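Local coordinates for protein aldehyde dehydrogenase 12 (Zea mays, PDB 6D97) that oxidises L-glutamate gamma-semialdehyde to glutamate with NAD+, the last step of proline catabolism in plants, at residues D64-D69 / R356-L361; H399-P402 / G406-K409. All coordinates share one frame; numbering follows the deposited sequence.

Contact 1 (D64-D69 / R356-L361); sequences DPLNGD and RKLEDL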
loop_
_atom_site.group_PDB
_atom_site.type_symbol
_atom_site.label_atom_id
_atom_site.label_comp_id
_atom_site.label_asym_id
_atom_site.label_seq_id
_atom_site.Cartn_x
_atom_site.Cartn_y
_atom_site.Cartn_z
ATOM N N ASP A 64 -3.800 -43.955 -21.221
ATOM C CA ASP A 64 -4.812 -43.019 -21.699
ATOM C C ASP A 64 -6.071 -43.181 -20.858
ATOM O O ASP A 64 -6.642 -44.280 -20.822
ATOM C CB ASP A 64 -5.102 -43.275 -23.181
ATOM C CG ASP A 64 -6.046 -42.246 -23.802
ATOM O OD1 ASP A 64 -6.922 -41.695 -23.101
ATOM O OD2 ASP A 64 -5.916 -41.997 -25.019
ATOM N N PRO A 65 -6.543 -42.131 -20.181
ATOM C CA PRO A 65 -7.728 -42.282 -19.320
ATOM C C PRO A 65 -8.987 -42.680 -20.067
ATOM O O PRO A 65 -9.956 -43.090 -19.414
ATOM C CB PRO A 65 -7.885 -40.893 -18.686
ATOM C CG PRO A 65 -6.544 -40.244 -18.841
ATOM C CD PRO A 65 -6.001 -40.764 -20.136
ATOM N N LEU A 66 -9.015 -42.569 -21.394
ATOM C CA LEU A 66 -10.210 -42.899 -22.159
ATOM C C LEU A 66 -10.211 -44.325 -22.685
ATOM O O LEU A 66 -11.286 -44.841 -23.014
ATOM C CB LEU A 66 -10.381 -41.937 -23.341
ATOM C CG LEU A 66 -10.862 -40.508 -23.076
ATOM C CD1 LEU A 66 -11.044 -39.766 -24.390
ATOM C CD2 LEU A 66 -12.162 -40.516 -22.295
ATOM N N ASN A 67 -9.046 -44.977 -22.774
ATOM C CA ASN A 67 -9.027 -46.320 -23.343
ATOM C C ASN A 67 -7.962 -47.257 -22.781
ATOM O O ASN A 67 -7.954 -48.424 -23.176
ATOM C CB ASN A 67 -8.882 -46.223 -24.874
ATOM C CG ASN A 67 -7.637 -45.470 -25.300
ATOM O OD1 ASN A 67 -6.603 -45.531 -24.637
ATOM N ND2 ASN A 67 -7.731 -44.755 -26.415
ATOM N N GLY A 68 -7.069 -46.812 -21.897
ATOM C CA GLY A 68 -6.083 -47.695 -21.301
ATOM C C GLY A 68 -4.795 -47.869 -22.077
ATOM O O GLY A 68 -3.896 -48.571 -21.595
ATOM N N ASP A 69 -4.677 -47.264 -23.256
ATOM C CA ASP A 69 -3.451 -47.354 -24.037
ATOM C C ASP A 69 -2.262 -46.813 -23.250
ATOM O O ASP A 69 -2.355 -45.774 -22.595
ATOM C CB ASP A 69 -3.594 -46.559 -25.338
ATOM C CG ASP A 69 -4.494 -47.236 -26.355
ATOM O OD1 ASP A 69 -4.916 -48.389 -26.114
ATOM O OD2 ASP A 69 -4.767 -46.603 -27.403
ATOM N N ARG A 356 -24.827 -33.856 -19.645
ATOM C CA ARG A 356 -23.389 -34.077 -19.628
ATOM C C ARG A 356 -23.077 -35.459 -20.183
ATOM O O ARG A 356 -23.769 -36.435 -19.879
ATOM C CB ARG A 356 -22.848 -33.932 -18.207
ATOM C CG ARG A 356 -23.190 -32.581 -17.617
ATOM C CD ARG A 356 -22.385 -32.250 -16.367
ATOM N NE ARG A 356 -22.355 -30.804 -16.155
ATOM C CZ ARG A 356 -21.315 -30.022 -16.432
ATOM N NH1 ARG A 356 -20.196 -30.549 -16.916
ATOM N NH2 ARG A 356 -21.396 -28.712 -16.222
ATOM N N LYS A 357 -22.042 -35.538 -21.015
ATOM C CA LYS A 357 -21.758 -36.783 -21.711
ATOM C C LYS A 357 -20.263 -36.931 -21.954
ATOM O O LYS A 357 -19.505 -35.958 -21.957
ATOM C CB LYS A 357 -22.520 -36.874 -23.037
ATOM C CG LYS A 357 -22.457 -35.625 -23.882
ATOM C CD LYS A 357 -23.858 -35.201 -24.264
ATOM C CE LYS A 357 -23.850 -34.161 -25.366
ATOM N NZ LYS A 357 -25.222 -33.992 -25.918
ATOM N N LEU A 358 -19.862 -38.183 -22.179
ATOM C CA LEU A 358 -18.450 -38.520 -22.324
ATOM C C LEU A 358 -17.852 -37.924 -23.592
ATOM O O LEU A 358 -16.679 -37.529 -23.604
ATOM C CB LEU A 358 -18.289 -40.040 -22.327
ATOM C CG LEU A 358 -16.874 -40.606 -22.288
ATOM C CD1 LEU A 358 -16.232 -40.252 -20.965
ATOM C CD2 LEU A 358 -16.900 -42.110 -22.492
ATOM N N GLU A 359 -18.640 -37.847 -24.668
ATOM C CA GLU A 359 -18.067 -37.580 -25.987
ATOM C C GLU A 359 -17.494 -36.171 -26.100
ATOM O O GLU A 359 -16.588 -35.942 -26.910
ATOM C CB GLU A 359 -19.107 -37.827 -27.081
ATOM C CG GLU A 359 -19.378 -39.306 -27.372
ATOM C CD GLU A 359 -20.521 -39.875 -26.549
ATOM O OE1 GLU A 359 -21.141 -40.871 -26.989
ATOM O OE2 GLU A 359 -20.810 -39.319 -25.466
ATOM N N ASP A 360 -17.997 -35.215 -25.320
ATOM C CA ASP A 360 -17.371 -33.901 -25.225
ATOM C C ASP A 360 -16.754 -33.668 -23.855
ATOM O O ASP A 360 -16.377 -32.536 -23.534
ATOM C CB ASP A 360 -18.369 -32.789 -25.576
ATOM C CG ASP A 360 -19.483 -32.628 -24.549
ATOM O OD1 ASP A 360 -19.575 -33.447 -23.607
ATOM O OD2 ASP A 360 -20.273 -31.666 -24.695
ATOM N N LEU A 361 -16.658 -34.719 -23.042
ATOM C CA LEU A 361 -15.984 -34.688 -21.746
ATOM C C LEU A 361 -16.614 -33.682 -20.788
ATOM O O LEU A 361 -15.941 -33.140 -19.910
ATOM C CB LEU A 361 -14.485 -34.427 -21.908
ATOM C CG LEU A 361 -13.735 -35.649 -22.444
ATOM C CD1 LEU A 361 -12.272 -35.330 -22.709
ATOM C CD2 LEU A 361 -13.865 -36.804 -21.464
#
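Leu-66 reaches across to Leu-358 and Leu-361 in a small, purely apolar contact at the protein surface. Its CB heads for the facing loop but touches nothing there, and CG still stops short. Of the two methyls at the end, CD2 does the touching: it lies 4.2 Å from CD2 of Leu-361 and 4.3 Å from CD1 of Leu-358. CD1, the other branch, stays further from both leucines. With CG beside the backbone N and anti to the carbonyl carbon, chi1 of -75° carries CD2 out to the other leucines while the nearest CA atoms, of Leu-66 and Leu-358, stay 9.3 Å apart. The two receiving methyls lie 4.2 Å apart, Leu-358 CD1 to Leu-361 CD2, and the three carbons therefore form a nearly equilateral triangle. Leu-358 and Leu-361 are brought together as the first and last residues of a type I turn, closed by the bond from Leu-361 N to Leu-358 O at 2.9 Å.

The opposing loop is braced from within. Asp-64 OD1 takes the N-H of Leu-66 at 2.8 Å in an Asx turn, met from the anti side and 35° out of the carboxylate plane, which ties down the backbone that carries the leucine. Asp-64 O accepts from both Asn-67 N and Gly-68 N, and a second Asx turn joins Asn-67 OD1 to Asp-69 N. Asp-64 OD2 has a salt bridge to Arg-136, anchoring the loop to helix 124-137.

Residues 64-69 are the hairpin turn between antiparallel strands 60-63 and 70-74; residues 356-361 follow helix 345-354 and lead towards helix 371-382, with Arg-356 salt-bridged to Asp-317 of helix 309-321. The contact thus packs the tip of an N-terminal hairpin against a loop of the seven-stranded-sheet region.

Contact 2 (H399-P402 / G406-K409); sequences HSIP and GAMK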
loop_
_atom_site.group_PDB
_atom_site.type_symbol
_atom_site.label_atom_id
_atom_site.label_comp_id
_atom_site.label_asym_id
_atom_site.label_seq_id
_atom_site.Cartn_x
_atom_site.Cartn_y
_atom_site.Cartn_z
ATOM N N HIS A 399 -18.151 -47.309 -22.540
ATOM C CA HIS A 399 -16.883 -46.596 -22.470
ATOM C C HIS A 399 -15.746 -47.590 -22.274
ATOM O O HIS A 399 -15.959 -48.756 -21.929
ATOM C CB HIS A 399 -16.895 -45.550 -21.350
ATOM C CG HIS A 399 -17.005 -46.131 -19.976
ATOM N ND1 HIS A 399 -15.942 -46.723 -19.330
ATOM C CD2 HIS A 399 -18.053 -46.209 -19.124
ATOM C CE1 HIS A 399 -16.330 -47.140 -18.139
ATOM N NE2 HIS A 399 -17.607 -46.839 -17.988
ATOM N N SER A 400 -14.523 -47.110 -22.509
ATOM C CA SER A 400 -13.316 -47.920 -22.384
ATOM C C SER A 400 -12.370 -47.352 -21.328
ATOM O O SER A 400 -11.155 -47.541 -21.408
ATOM C CB SER A 400 -12.604 -48.042 -23.733
ATOM O OG SER A 400 -13.374 -48.785 -24.667
ATOM N N ILE A 401 -12.913 -46.647 -20.341
ATOM C CA ILE A 401 -12.115 -46.054 -19.272
ATOM C C ILE A 401 -11.568 -47.175 -18.394
ATOM O O ILE A 401 -12.350 -47.964 -17.844
ATOM C CB ILE A 401 -12.940 -45.044 -18.461
ATOM C CG1 ILE A 401 -13.465 -43.946 -19.385
ATOM C CG2 ILE A 401 -12.108 -44.431 -17.344
ATOM C CD1 ILE A 401 -14.549 -43.085 -18.771
ATOM N N PRO A 402 -10.247 -47.296 -18.257
ATOM C CA PRO A 402 -9.684 -48.369 -17.432
ATOM C C PRO A 402 -10.182 -48.273 -15.999
ATOM O O PRO A 402 -10.465 -47.188 -15.488
ATOM C CB PRO A 402 -8.171 -48.132 -17.522
ATOM C CG PRO A 402 -8.033 -46.701 -17.918
ATOM C CD PRO A 402 -9.204 -46.414 -18.804
ATOM N N GLY A 406 -12.442 -43.753 -12.208
ATOM C CA GLY A 406 -13.878 -43.802 -12.075
ATOM C C GLY A 406 -14.592 -43.295 -13.312
ATOM O O GLY A 406 -14.045 -42.545 -14.118
ATOM N N ALA A 407 -15.846 -43.726 -13.454
ATOM C CA ALA A 407 -16.683 -43.332 -14.591
ATOM C C ALA A 407 -18.129 -43.319 -14.095
ATOM O O ALA A 407 -18.848 -44.315 -14.203
ATOM C CB ALA A 407 -16.501 -44.267 -15.779
ATOM N N MET A 408 -18.540 -42.176 -13.559
ATOM C CA MET A 408 -19.819 -42.032 -12.882
ATOM C C MET A 408 -20.655 -40.943 -13.536
ATOM O O MET A 408 -20.126 -39.930 -14.002
ATOM C CB MET A 408 -19.618 -41.697 -11.400
ATOM C CG MET A 408 -19.285 -42.889 -10.523
ATOM S SD MET A 408 -20.705 -43.970 -10.271
ATOM C CE MET A 408 -21.858 -42.838 -9.496
ATOM N N LYS A 409 -21.964 -41.160 -13.561
ATOM C CA LYS A 409 -22.879 -40.088 -13.903
ATOM C C LYS A 409 -22.872 -39.046 -12.785
ATOM O O LYS A 409 -22.612 -39.378 -11.626
ATOM C CB LYS A 409 -24.293 -40.629 -14.102
ATOM C CG LYS A 409 -24.454 -41.600 -15.263
ATOM C CD LYS A 409 -25.882 -42.122 -15.341
ATOM C CE LYS A 409 -26.084 -43.022 -16.550
ATOM N NZ LYS A 409 -27.456 -43.598 -16.587
#
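Ala-407 CB sits over one face of the His-399 imidazole in a CH-pi contact, 3.9 Å from the ring centroid and 30° off the normal. The methyl is displaced towards NE2, its nearest ring atom at 3.6 Å, with CE1 next. His-399 CG lies between its backbone N and carbonyl carbon (chi1 65°), a rotamer that swings the ring back over the chain that follows.

Apolar packing continues the contact on Ile-401, whose CD1 meets the same Ala-407 methyl at 3.8 Å; this one carbon is therefore shared between the ring and the isoleucine tip. Ile-401 CG2 faces the carbonyl oxygen of Gly-406 more loosely.

The polar element is local. Ile-401 N donates to His-399 ND1 at 3.2 Å, lying nearly in the ring plane at its edge, which makes ND1 an acceptor and helps fix the ring's rotation.

Both segments belong to the link from strand 388-391 to its antiparallel neighbour 411-414 at the margin of the sheet. Ala-407 N is hydrogen-bonded to Thr-371 OG1 at the start of helix 371-382, against which Met-408 packs.

In the fold
Contact 1 lies at the surface and ties chain regions 287 residues apart, whereas contact 2 is largely buried and folds one inter-strand link upon itself. Their centres are about 7 Å apart, and the segments join directly: Leu-358 CD2 packs on His-399 CB at 3.6 Å, and Pro-65 O rests on Ile-401 CG2 at 3.3 Å. Residues 399-402 therefore touch both loops of contact 1. Methyls alone make contact 1, while contact 2 adds an aromatic face. Residues 356-361 and both segments of contact 2 lie in loops of the chain that builds the seven-stranded sheet, and contact 1 alone brings in the hairpin of the four-stranded sheet. Both lie away from the bound NAD.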